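Local atomic coordinates of cytochrome c-552/4 domain-containing protein (Ignicoccus hospitalis KIN4/I, PDB entry 4QO5), a protein that carries eight c-type hemes as a membrane-associated cytochrome and probably transfers electrons between them, although its physiological role has not been established. Residues 55-60 with 289-294; 214-217 with 223-226; 218-221 with 227-230. One frame throughout, in Å; residues are numbered along the deposited sequence.

Contact 1 of 3, residues 55-60 with 289-294; sequences PALERE and MSLLVN. With HEC (heme c), chain F.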
loop_
_atom_site.group_PDB
_atom_site.type_symbol
_atom_site.label_atom_id
_atom_site.label_comp_id
_atom_site.label_asym_id
_atom_site.label_seq_id
_atom_site.Cartn_x
_atom_site.Cartn_y
_atom_site.Cartn_z
ATOM N N PRO A 55 -16.293 29.452 24.329
ATOM C CA PRO A 55 -15.239 29.364 25.353
ATOM C C PRO A 55 -13.880 29.110 24.702
ATOM O O PRO A 55 -13.832 28.537 23.609
ATOM C CB PRO A 55 -15.647 28.141 26.180
ATOM C CG PRO A 55 -17.095 27.898 25.858
ATOM C CD PRO A 55 -17.300 28.383 24.462
ATOM N N ALA A 56 -12.801 29.517 25.363
ATOM C CA ALA A 56 -11.462 29.454 24.775
ATOM C C ALA A 56 -11.089 28.101 24.164
ATOM O O ALA A 56 -10.593 28.040 23.040
ATOM C CB ALA A 56 -10.418 29.892 25.782
ATOM N N LEU A 57 -11.353 27.018 24.888
ATOM C CA LEU A 57 -10.985 25.679 24.416
ATOM C C LEU A 57 -11.737 25.231 23.157
ATOM O O LEU A 57 -11.229 24.437 22.369
ATOM C CB LEU A 57 -11.187 24.649 25.533
ATOM C CG LEU A 57 -10.148 24.669 26.655
ATOM C CD1 LEU A 57 -10.450 23.579 27.664
ATOM C CD2 LEU A 57 -8.737 24.514 26.098
ATOM N N GLU A 58 -12.946 25.749 22.983
ATOM C CA GLU A 58 -13.834 25.333 21.908
ATOM C C GLU A 58 -13.616 26.201 20.663
ATOM O O GLU A 58 -13.916 25.807 19.538
ATOM C CB GLU A 58 -15.280 25.472 22.394
ATOM C CG GLU A 58 -16.354 25.230 21.343
ATOM C CD GLU A 58 -16.627 23.753 21.112
ATOM O OE1 GLU A 58 -16.328 22.948 22.021
ATOM O OE2 GLU A 58 -17.148 23.400 20.028
ATOM N N ARG A 59 -13.089 27.393 20.881
ATOM C CA ARG A 59 -13.003 28.410 19.839
ATOM C C ARG A 59 -11.906 28.113 18.799
ATOM O O ARG A 59 -10.802 27.699 19.148
ATOM C CB ARG A 59 -12.741 29.750 20.553
ATOM C CG ARG A 59 -12.586 30.961 19.693
ATOM C CD ARG A 59 -12.694 32.222 20.556
ATOM N NE ARG A 59 -11.577 32.342 21.491
ATOM C CZ ARG A 59 -11.699 32.575 22.792
ATOM N NH1 ARG A 59 -10.612 32.675 23.540
ATOM N NH2 ARG A 59 -12.899 32.715 23.347
ATOM N N GLU A 60 -12.201 28.347 17.520
ATOM C CA GLU A 60 -11.227 28.097 16.463
ATOM C C GLU A 60 -10.958 29.341 15.605
ATOM O O GLU A 60 -10.733 29.226 14.399
ATOM C CB GLU A 60 -11.697 26.946 15.565
ATOM C CG GLU A 60 -11.687 25.586 16.300
ATOM C CD GLU A 60 -12.067 24.429 15.392
ATOM O OE1 GLU A 60 -13.101 24.519 14.699
ATOM O OE2 GLU A 60 -11.332 23.418 15.390
ATOM N N MET A 289 0.051 17.334 16.643
ATOM C CA MET A 289 -0.483 18.679 16.429
ATOM C C MET A 289 -1.652 19.072 17.315
ATOM O O MET A 289 -1.801 20.241 17.667
ATOM C CB MET A 289 -0.930 18.853 14.956
ATOM C CG MET A 289 0.214 18.743 13.955
ATOM S SD MET A 289 -0.234 19.209 12.276
ATOM C CE MET A 289 -0.220 21.012 12.396
ATOM N N SER A 290 -2.487 18.109 17.671
ATOM C CA SER A 290 -3.816 18.424 18.218
ATOM C C SER A 290 -3.821 19.032 19.621
ATOM O O SER A 290 -2.969 18.722 20.439
ATOM C CB SER A 290 -4.660 17.153 18.261
ATOM O OG SER A 290 -4.944 16.700 16.948
ATOM N N LEU A 291 -4.825 19.859 19.896
ATOM C CA LEU A 291 -5.189 20.190 21.269
ATOM C C LEU A 291 -5.847 18.955 21.880
ATOM O O LEU A 291 -6.824 18.435 21.341
ATOM C CB LEU A 291 -6.180 21.347 21.285
ATOM C CG LEU A 291 -6.915 21.645 22.593
ATOM C CD1 LEU A 291 -5.934 21.997 23.737
ATOM C CD2 LEU A 291 -7.911 22.789 22.372
ATOM N N LEU A 292 -5.297 18.470 22.984
ATOM C CA LEU A 292 -5.844 17.298 23.673
ATOM C C LEU A 292 -6.216 17.681 25.099
ATOM O O LEU A 292 -5.414 18.283 25.817
ATOM C CB LEU A 292 -4.825 16.161 23.697
ATOM C CG LEU A 292 -4.372 15.569 22.354
ATOM C CD1 LEU A 292 -3.423 14.398 22.625
ATOM C CD2 LEU A 292 -5.536 15.139 21.406
ATOM N N VAL A 293 -7.446 17.361 25.496
ATOM C CA VAL A 293 -7.951 17.730 26.817
ATOM C C VAL A 293 -8.514 16.500 27.536
ATOM O O VAL A 293 -9.224 15.679 26.929
ATOM C CB VAL A 293 -9.044 18.824 26.707
ATOM C CG1 VAL A 293 -9.569 19.217 28.079
ATOM C CG2 VAL A 293 -8.486 20.060 26.016
ATOM N N ASN A 294 -8.195 16.361 28.824
ATOM C CA ASN A 294 -8.723 15.240 29.598
ATOM C C ASN A 294 -10.239 15.385 29.781
ATOM O O ASN A 294 -10.711 16.416 30.255
ATOM C CB ASN A 294 -8.017 15.156 30.950
ATOM C CG ASN A 294 -8.407 13.922 31.733
ATOM O OD1 ASN A 294 -9.551 13.780 32.166
ATOM N ND2 ASN A 294 -7.449 13.028 31.934
HETATM FE FE HEC F . -4.288 23.828 10.332
HETATM C CHA HEC F . -6.701 22.849 12.612
HETATM C CHB HEC F . -5.581 26.968 10.221
HETATM C CHC HEC F . -1.815 24.795 8.097
HETATM C CHD HEC F . -2.935 20.712 10.430
HETATM N NA HEC F . -5.836 24.662 11.215
HETATM C C1A HEC F . -6.685 24.155 12.173
HETATM C C2A HEC F . -7.587 25.185 12.607
HETATM C C3A HEC F . -7.259 26.302 11.962
HETATM C C4A HEC F . -6.145 26.027 11.075
HETATM C CMA HEC F . -7.948 27.665 12.114
HETATM C CAA HEC F . -8.715 25.024 13.648
HETATM C CBA HEC F . -8.109 24.883 15.052
HETATM C CGA HEC F . -7.495 26.201 15.457
HETATM O O1A HEC F . -8.260 27.148 15.770
HETATM O O2A HEC F . -6.246 26.302 15.465
HETATM N NB HEC F . -3.859 25.508 9.348
HETATM C C1B HEC F . -4.431 26.748 9.501
HETATM C C2B HEC F . -3.633 27.710 8.762
HETATM C C3B HEC F . -2.577 27.028 8.269
HETATM C C4B HEC F . -2.733 25.669 8.577
HETATM C CMB HEC F . -3.907 29.235 8.784
HETATM C CAB HEC F . -1.247 27.276 7.524
HETATM C CBB HEC F . -0.519 28.544 8.096
HETATM N NC HEC F . -2.711 23.036 9.460
HETATM C C1C HEC F . -1.824 23.487 8.518
HETATM C C2C HEC F . -1.136 22.386 7.889
HETATM C C3C HEC F . -1.308 21.395 8.778
HETATM C C4C HEC F . -2.412 21.686 9.614
HETATM C CMC HEC F . 0.145 22.641 7.054
HETATM C CAC HEC F . -0.745 19.986 8.953
HETATM C CBC HEC F . 0.797 19.860 8.775
HETATM N ND HEC F . -4.745 22.063 11.331
HETATM C C1D HEC F . -4.013 20.895 11.244
HETATM C C2D HEC F . -4.548 19.923 12.146
HETATM C C3D HEC F . -5.744 20.588 12.803
HETATM C C4D HEC F . -5.763 21.928 12.259
HETATM C CMD HEC F . -4.046 18.478 12.362
HETATM C CAD HEC F . -6.661 20.021 13.899
HETATM C CBD HEC F . -5.977 20.510 15.186
HETATM C CGD HEC F . -6.470 19.831 16.433
HETATM O O1D HEC F . -6.468 20.493 17.508
HETATM O O2D HEC F . -6.850 18.636 16.376
#
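Leu57, in the loop that follows helix 48-51, reaches over to Leu291 and Val293, in the segment that carries strand 292-293 of a small antiparallel sheet with 300-302, beside the propionates of a heme c. The bridge is thin, and apolar between the side chains, with no hydrogen bond across it. The CD2 methyls of Leu57 and Leu291 meet at 4.2 Å, with the two side chains crossing at about a right angle, while Leu57 CD1 only brushes Val293 CG2 at 4.4 Å. Leu291 holds CG anti to its backbone N (chi1 167°), and this carries its CD2 to 3.7 Å from Leu57 O.

Both segments also meet the same heme, one propionate each. Glu60 can be followed outward: its CB sits 3.4 Å from O1A of the heme, CG lies near both O1A and CBA, and CD comes up against CAA and CBA. At the tip Glu60 OE2 lies 3.5 Å from heme CAA, whereas OE1 forms a salt bridge with Lys42. The carboxylate thus packs against the propionate's methylenes, and O1A faces the CA, CB and CG of Glu60. The other propionate is held from 289-294 by two donors, one for each oxygen: Ser290 OG gives a hydrogen bond of 2.8 Å to O2D, and Leu291 N a nearly straight one (163°) to O1D. Just before them, Met289 bends at chi3 (78°) and lays its methyl over the porphyrin, with CE 3.4 Å from the meso carbon CHD.

Contact 2 of 3, residues 214-217 with 223-226; sequences ACTA and SFDI. With HEC (heme c), chain D.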
loop_
_atom_site.group_PDB
_atom_site.type_symbol
_atom_site.label_atom_id
_atom_site.label_comp_id
_atom_site.label_asym_id
_atom_site.label_seq_id
_atom_site.Cartn_x
_atom_site.Cartn_y
_atom_site.Cartn_z
ATOM N N ALA A 214 1.276 26.485 2.251
ATOM C CA ALA A 214 -0.059 26.281 1.732
ATOM C C ALA A 214 -0.946 25.841 2.883
ATOM O O ALA A 214 -0.755 24.761 3.443
ATOM C CB ALA A 214 -0.057 25.227 0.606
ATOM N N CYS A 215 -1.935 26.649 3.234
ATOM C CA CYS A 215 -2.813 26.260 4.337
ATOM C C CYS A 215 -3.875 25.245 3.954
ATOM O O CYS A 215 -4.764 24.969 4.746
ATOM C CB CYS A 215 -3.507 27.475 4.936
ATOM S SG CYS A 215 -2.367 28.671 5.622
ATOM N N THR A 216 -3.798 24.708 2.745
ATOM C CA THR A 216 -4.747 23.687 2.323
ATOM C C THR A 216 -4.113 22.310 2.315
ATOM O O THR A 216 -4.764 21.315 1.993
ATOM C CB THR A 216 -5.294 24.000 0.929
ATOM O OG1 THR A 216 -4.181 24.284 0.074
ATOM C CG2 THR A 216 -6.199 25.238 1.007
ATOM N N ALA A 217 -2.827 22.233 2.628
ATOM C CA ALA A 217 -2.304 20.930 2.982
ATOM C C ALA A 217 -3.008 20.573 4.303
ATOM O O ALA A 217 -3.339 21.473 5.089
ATOM C CB ALA A 217 -0.795 20.973 3.141
ATOM N N SER A 223 -13.627 22.645 1.976
ATOM C CA SER A 223 -14.296 22.171 3.178
ATOM C C SER A 223 -13.530 22.563 4.439
ATOM O O SER A 223 -14.146 22.745 5.477
ATOM C CB SER A 223 -14.545 20.654 3.136
ATOM O OG SER A 223 -13.314 19.952 3.016
ATOM N N PHE A 224 -12.206 22.699 4.330
ATOM C CA PHE A 224 -11.340 23.106 5.468
ATOM C C PHE A 224 -11.729 22.348 6.739
ATOM O O PHE A 224 -12.022 22.937 7.768
ATOM C CB PHE A 224 -11.346 24.635 5.702
ATOM C CG PHE A 224 -10.713 25.412 4.586
ATOM C CD1 PHE A 224 -9.330 25.464 4.456
ATOM C CD2 PHE A 224 -11.503 26.063 3.648
ATOM C CE1 PHE A 224 -8.750 26.176 3.413
ATOM C CE2 PHE A 224 -10.931 26.757 2.594
ATOM C CZ PHE A 224 -9.549 26.814 2.482
ATOM N N ASP A 225 -11.758 21.026 6.620
ATOM C CA ASP A 225 -12.373 20.160 7.610
ATOM C C ASP A 225 -11.317 19.589 8.549
ATOM O O ASP A 225 -10.393 18.912 8.102
ATOM C CB ASP A 225 -13.082 19.019 6.862
ATOM C CG ASP A 225 -13.976 18.173 7.764
ATOM O OD1 ASP A 225 -13.990 18.371 9.001
ATOM O OD2 ASP A 225 -14.668 17.281 7.224
ATOM N N ILE A 226 -11.433 19.860 9.847
ATOM C CA ILE A 226 -10.474 19.289 10.781
ATOM C C ILE A 226 -10.631 17.780 10.891
ATOM O O ILE A 226 -9.710 17.090 11.319
ATOM C CB ILE A 226 -10.493 19.946 12.181
ATOM C CG1 ILE A 226 -11.816 19.666 12.899
ATOM C CG2 ILE A 226 -10.183 21.447 12.067
ATOM C CD1 ILE A 226 -11.788 20.089 14.378
HETATM FE FE HEC D . -10.994 29.965 9.125
HETATM C CHA HEC D . -12.734 27.917 11.242
HETATM C CHB HEC D . -8.815 27.404 8.451
HETATM C CHC HEC D . -9.558 31.881 6.779
HETATM C CHD HEC D . -12.865 32.669 10.108
HETATM N NA HEC D . -10.826 28.021 9.712
HETATM C C1A HEC D . -11.655 27.366 10.597
HETATM C C2A HEC D . -11.229 25.988 10.698
HETATM C C3A HEC D . -10.137 25.861 9.922
HETATM C C4A HEC D . -9.865 27.133 9.294
HETATM C CMA HEC D . -9.288 24.592 9.697
HETATM C CAA HEC D . -11.903 24.907 11.599
HETATM C CBA HEC D . -12.808 24.054 10.703
HETATM C CGA HEC D . -13.349 22.859 11.454
HETATM O O1A HEC D . -13.381 22.848 12.713
HETATM O O2A HEC D . -13.767 21.896 10.765
HETATM N NB HEC D . -9.488 29.681 7.968
HETATM C C1B HEC D . -8.746 28.550 7.721
HETATM C C2B HEC D . -7.907 28.760 6.588
HETATM C C3B HEC D . -8.198 29.997 6.119
HETATM C C4B HEC D . -9.161 30.590 6.966
HETATM C CMB HEC D . -6.955 27.666 6.062
HETATM C CAB HEC D . -7.777 30.832 4.911
HETATM C CBB HEC D . -7.565 29.940 3.635
HETATM N NC HEC D . -11.118 31.917 8.583
HETATM C C1C HEC D . -10.480 32.528 7.549
HETATM C C2C HEC D . -10.739 33.960 7.598
HETATM C C3C HEC D . -11.884 34.059 8.316
HETATM C C4C HEC D . -11.993 32.841 9.081
HETATM C CMC HEC D . -10.390 34.810 6.346
HETATM C CAC HEC D . -12.821 35.252 8.687
HETATM C CBC HEC D . -12.984 36.396 7.660
HETATM N ND HEC D . -12.517 30.257 10.428
HETATM C C1D HEC D . -13.170 31.454 10.665
HETATM C C2D HEC D . -14.246 31.258 11.586
HETATM C C3D HEC D . -14.211 29.789 11.958
HETATM C C4D HEC D . -13.099 29.236 11.213
HETATM C CMD HEC D . -15.242 32.308 12.122
HETATM C CAD HEC D . -15.184 29.107 12.939
HETATM C CBD HEC D . -14.479 29.099 14.298
HETATM C CGD HEC D . -15.373 28.588 15.400
HETATM O O1D HEC D . -14.924 28.566 16.593
HETATM O O2D HEC D . -16.528 28.208 15.087
#
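Thr216 and Phe224 make the direct contact: the methyl CG2 of the threonine lies 3.6 Å from Phe224 CE1, the two side chains lying oblique to one another. Cys215 O approaches the rim of the same ring near its plane, more distantly, at 4.4 Å from Phe224 CE1. The ring is also bounded by the heme c of chain D, whose methyl CMB lies 3.5 Å from Phe224 CE1 and whose CBB lies 3.9 Å from CZ. Phe224 is thus a wedge between the threonine methyl and the porphyrin rim. With an alanine here the wedge would be gone, and the gap opened between Thr216 CG2 and heme CMB would probably leave that pyrrole edge poorly packed.

Behind this first shell the backbone does the positioning. A type I turn from Ala214 to Ala217 leads into the CxxCH motif, Cys215 to His219, and Cys215 SG is covalently linked to CAB of a second heme. Thr216 OG1 hydrogen-bonds a propionate of a third heme; with OG1 between N and C (chi1 49°), CG2 lies beside the backbone N, where it meets the ring. Phe224 in turn sets CG anti to its carbonyl carbon (chi1 -67°), which brings the ring between methyl and heme. Directly after it, Asp225 is the N-cap of helix 226-229, its OD1 accepting from Glu227 N and its OD2 hydrogen-bonded to His262 NE2 of the third subunit. Ile226 N then points almost straight (175°) at O2A of the chain D heme, 3.2 Å away. The helix N terminus would probably favour the propionate's charge and the nearby Asp225 carboxylate oppose it, so the contact joins apolar packing at the pyrrole rim to a backbone hydrogen bond on the propionate.

Contact 3 of 3, residues 218-221 with 227-230; sequences CHPR and EIAR. With HEC (heme c), chain F.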
loop_
_atom_site.group_PDB
_atom_site.type_symbol
_atom_site.label_atom_id
_atom_site.label_comp_id
_atom_site.label_asym_id
_atom_site.label_seq_id
_atom_site.Cartn_x
_atom_site.Cartn_y
_atom_site.Cartn_z
ATOM N N CYS A 218 -3.257 19.278 4.508
ATOM C CA CYS A 218 -3.858 18.727 5.733
ATOM C C CYS A 218 -5.368 18.915 5.819
ATOM O O CYS A 218 -6.115 17.948 5.964
ATOM C CB CYS A 218 -3.136 19.273 6.988
ATOM S SG CYS A 218 -1.376 19.002 6.684
ATOM N N HIS A 219 -5.818 20.161 5.744
ATOM C CA HIS A 219 -7.247 20.417 5.618
ATOM C C HIS A 219 -7.477 21.170 4.303
ATOM O O HIS A 219 -7.337 22.400 4.236
ATOM C CB HIS A 219 -7.818 21.163 6.828
ATOM C CG HIS A 219 -6.880 22.155 7.424
ATOM N ND1 HIS A 219 -6.346 23.207 6.706
ATOM C CD2 HIS A 219 -6.344 22.248 8.665
ATOM C CE1 HIS A 219 -5.542 23.907 7.475
ATOM N NE2 HIS A 219 -5.519 23.337 8.670
ATOM N N PRO A 220 -7.803 20.418 3.237
ATOM C CA PRO A 220 -7.972 21.019 1.903
ATOM C C PRO A 220 -9.129 21.987 1.817
ATOM O O PRO A 220 -10.085 21.899 2.596
ATOM C CB PRO A 220 -8.271 19.815 0.980
ATOM C CG PRO A 220 -7.929 18.602 1.766
ATOM C CD PRO A 220 -7.961 18.952 3.236
ATOM N N ARG A 221 -9.045 22.902 0.846
ATOM C CA ARG A 221 -10.183 23.735 0.494
ATOM C C ARG A 221 -11.145 22.834 -0.293
ATOM O O ARG A 221 -10.732 21.784 -0.761
ATOM C CB ARG A 221 -9.710 24.921 -0.362
ATOM C CG ARG A 221 -9.279 24.504 -1.771
ATOM C CD ARG A 221 -8.834 25.694 -2.651
ATOM N NE ARG A 221 -8.712 25.212 -4.022
ATOM C CZ ARG A 221 -7.628 24.617 -4.521
ATOM N NH1 ARG A 221 -7.657 24.150 -5.763
ATOM N NH2 ARG A 221 -6.536 24.464 -3.779
ATOM N N GLU A 227 -11.781 17.255 10.472
ATOM C CA GLU A 227 -11.933 15.805 10.454
ATOM C C GLU A 227 -10.995 15.214 9.401
ATOM O O GLU A 227 -10.438 14.137 9.596
ATOM C CB GLU A 227 -13.391 15.379 10.240
ATOM C CG GLU A 227 -13.560 13.886 10.018
ATOM C CD GLU A 227 -14.978 13.414 10.294
ATOM O OE1 GLU A 227 -15.729 14.161 10.960
ATOM O OE2 GLU A 227 -15.337 12.296 9.861
ATOM N N ILE A 228 -10.793 15.932 8.295
ATOM C CA ILE A 228 -9.786 15.509 7.333
ATOM C C ILE A 228 -8.359 15.719 7.851
ATOM O O ILE A 228 -7.496 14.848 7.691
ATOM C CB ILE A 228 -9.980 16.188 5.952
ATOM C CG1 ILE A 228 -11.267 15.672 5.297
ATOM C CG2 ILE A 228 -8.778 15.906 5.056
ATOM C CD1 ILE A 228 -11.548 16.241 3.896
ATOM N N ALA A 229 -8.116 16.855 8.511
ATOM C CA ALA A 229 -6.786 17.168 9.024
ATOM C C ALA A 229 -6.358 16.131 10.059
ATOM O O ALA A 229 -5.173 15.844 10.205
ATOM C CB ALA A 229 -6.764 18.572 9.639
ATOM N N ARG A 230 -7.323 15.572 10.774
ATOM C CA ARG A 230 -7.012 14.568 11.785
ATOM C C ARG A 230 -7.036 13.129 11.296
ATOM O O ARG A 230 -6.914 12.205 12.099
ATOM C CB ARG A 230 -8.005 14.703 12.915
ATOM C CG ARG A 230 -7.821 15.951 13.722
ATOM C CD ARG A 230 -9.069 16.285 14.499
ATOM N NE ARG A 230 -8.788 17.245 15.541
ATOM C CZ ARG A 230 -9.698 17.654 16.403
ATOM N NH1 ARG A 230 -10.931 17.244 16.225
ATOM N NH2 ARG A 230 -9.397 18.541 17.370
HETATM FE FE HEC F . -4.288 23.828 10.332
HETATM C CHA HEC F . -6.701 22.849 12.612
HETATM C CHB HEC F . -5.581 26.968 10.221
HETATM C CHC HEC F . -1.815 24.795 8.097
HETATM C CHD HEC F . -2.935 20.712 10.430
HETATM N NA HEC F . -5.836 24.662 11.215
HETATM C C1A HEC F . -6.685 24.155 12.173
HETATM C C2A HEC F . -7.587 25.185 12.607
HETATM C C3A HEC F . -7.259 26.302 11.962
HETATM C C4A HEC F . -6.145 26.027 11.075
HETATM C CMA HEC F . -7.948 27.665 12.114
HETATM C CAA HEC F . -8.715 25.024 13.648
HETATM C CBA HEC F . -8.109 24.883 15.052
HETATM C CGA HEC F . -7.495 26.201 15.457
HETATM O O1A HEC F . -8.260 27.148 15.770
HETATM O O2A HEC F . -6.246 26.302 15.465
HETATM N NB HEC F . -3.859 25.508 9.348
HETATM C C1B HEC F . -4.431 26.748 9.501
HETATM C C2B HEC F . -3.633 27.710 8.762
HETATM C C3B HEC F . -2.577 27.028 8.269
HETATM C C4B HEC F . -2.733 25.669 8.577
HETATM C CMB HEC F . -3.907 29.235 8.784
HETATM C CAB HEC F . -1.247 27.276 7.524
HETATM C CBB HEC F . -0.519 28.544 8.096
HETATM N NC HEC F . -2.711 23.036 9.460
HETATM C C1C HEC F . -1.824 23.487 8.518
HETATM C C2C HEC F . -1.136 22.386 7.889
HETATM C C3C HEC F . -1.308 21.395 8.778
HETATM C C4C HEC F . -2.412 21.686 9.614
HETATM C CMC HEC F . 0.145 22.641 7.054
HETATM C CAC HEC F . -0.745 19.986 8.953
HETATM C CBC HEC F . 0.797 19.860 8.775
HETATM N ND HEC F . -4.745 22.063 11.331
HETATM C C1D HEC F . -4.013 20.895 11.244
HETATM C C2D HEC F . -4.548 19.923 12.146
HETATM C C3D HEC F . -5.744 20.588 12.803
HETATM C C4D HEC F . -5.763 21.928 12.259
HETATM C CMD HEC F . -4.046 18.478 12.362
HETATM C CAD HEC F . -6.661 20.021 13.899
HETATM C CBD HEC F . -5.977 20.510 15.186
HETATM C CGD HEC F . -6.470 19.831 16.433
HETATM O O1D HEC F . -6.468 20.493 17.508
HETATM O O2D HEC F . -6.850 18.636 16.376
#
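Ala229 presses its CA against the carbonyl of Cys218, a CA-H...O contact with 3.2 Å between Ala229 CA and Cys218 O. That carbonyl is crowded: Ile228 CG2 stands 3.5 Å from Cys218 O, and Thr234 OG1 hydrogen-bonds it. The same Ile228 methyl reaches Pro220 CD at 3.6 Å, and Ala229 CB lies 3.8 Å from His219 CD2, so the helix packs beside the imidazole while His219 NE2 binds the heme iron at 2.1 Å. The opposite axial ligand is His306. The outer parts are looser and have no mate across the contact. Arg221 NH1 hydrogen-bonds Tyr415 OH, and Glu227 OE2 forms a salt bridge with Lys264, both of the third subunit, while Glu227 OE1 pairs with Lys269 of its own chain.

Beyond the helix, Arg230 runs extended to the heme edge. NE and NH2 converge in the guanidinium plane on O2D by bent bonds, the NE one unusually short at 2.5 Å, and would help balance the propionate's charge. Cys218 SG is covalently bonded to heme CAC, a thioether that is stretched in the model. Cysteine thioether followed at once by the histidine ligand is the end of the CxxCH signature of c-type cytochromes.

Overall arrangement
The three contacts lie along two neighbouring hemes, those of chain D and chain F, packed closely enough to be consistent with rapid electron exchange. Contacts 2 and 3 are practically one unit, with centres about 5 Å apart: they interlock through Asp225 O, 3.6 Å from His219 CB, and both reach the third subunit. Contact 1 closes a far longer excursion of the chain, and its centre lies about 18 Å from that of contact 2 and about 16 Å from that of contact 3. It still meets both, since Glu60 OE2 packs 3.5 Å from Ile226 CD1, and Ser290 shares propionate oxygen O2D of the chain F heme with Arg230.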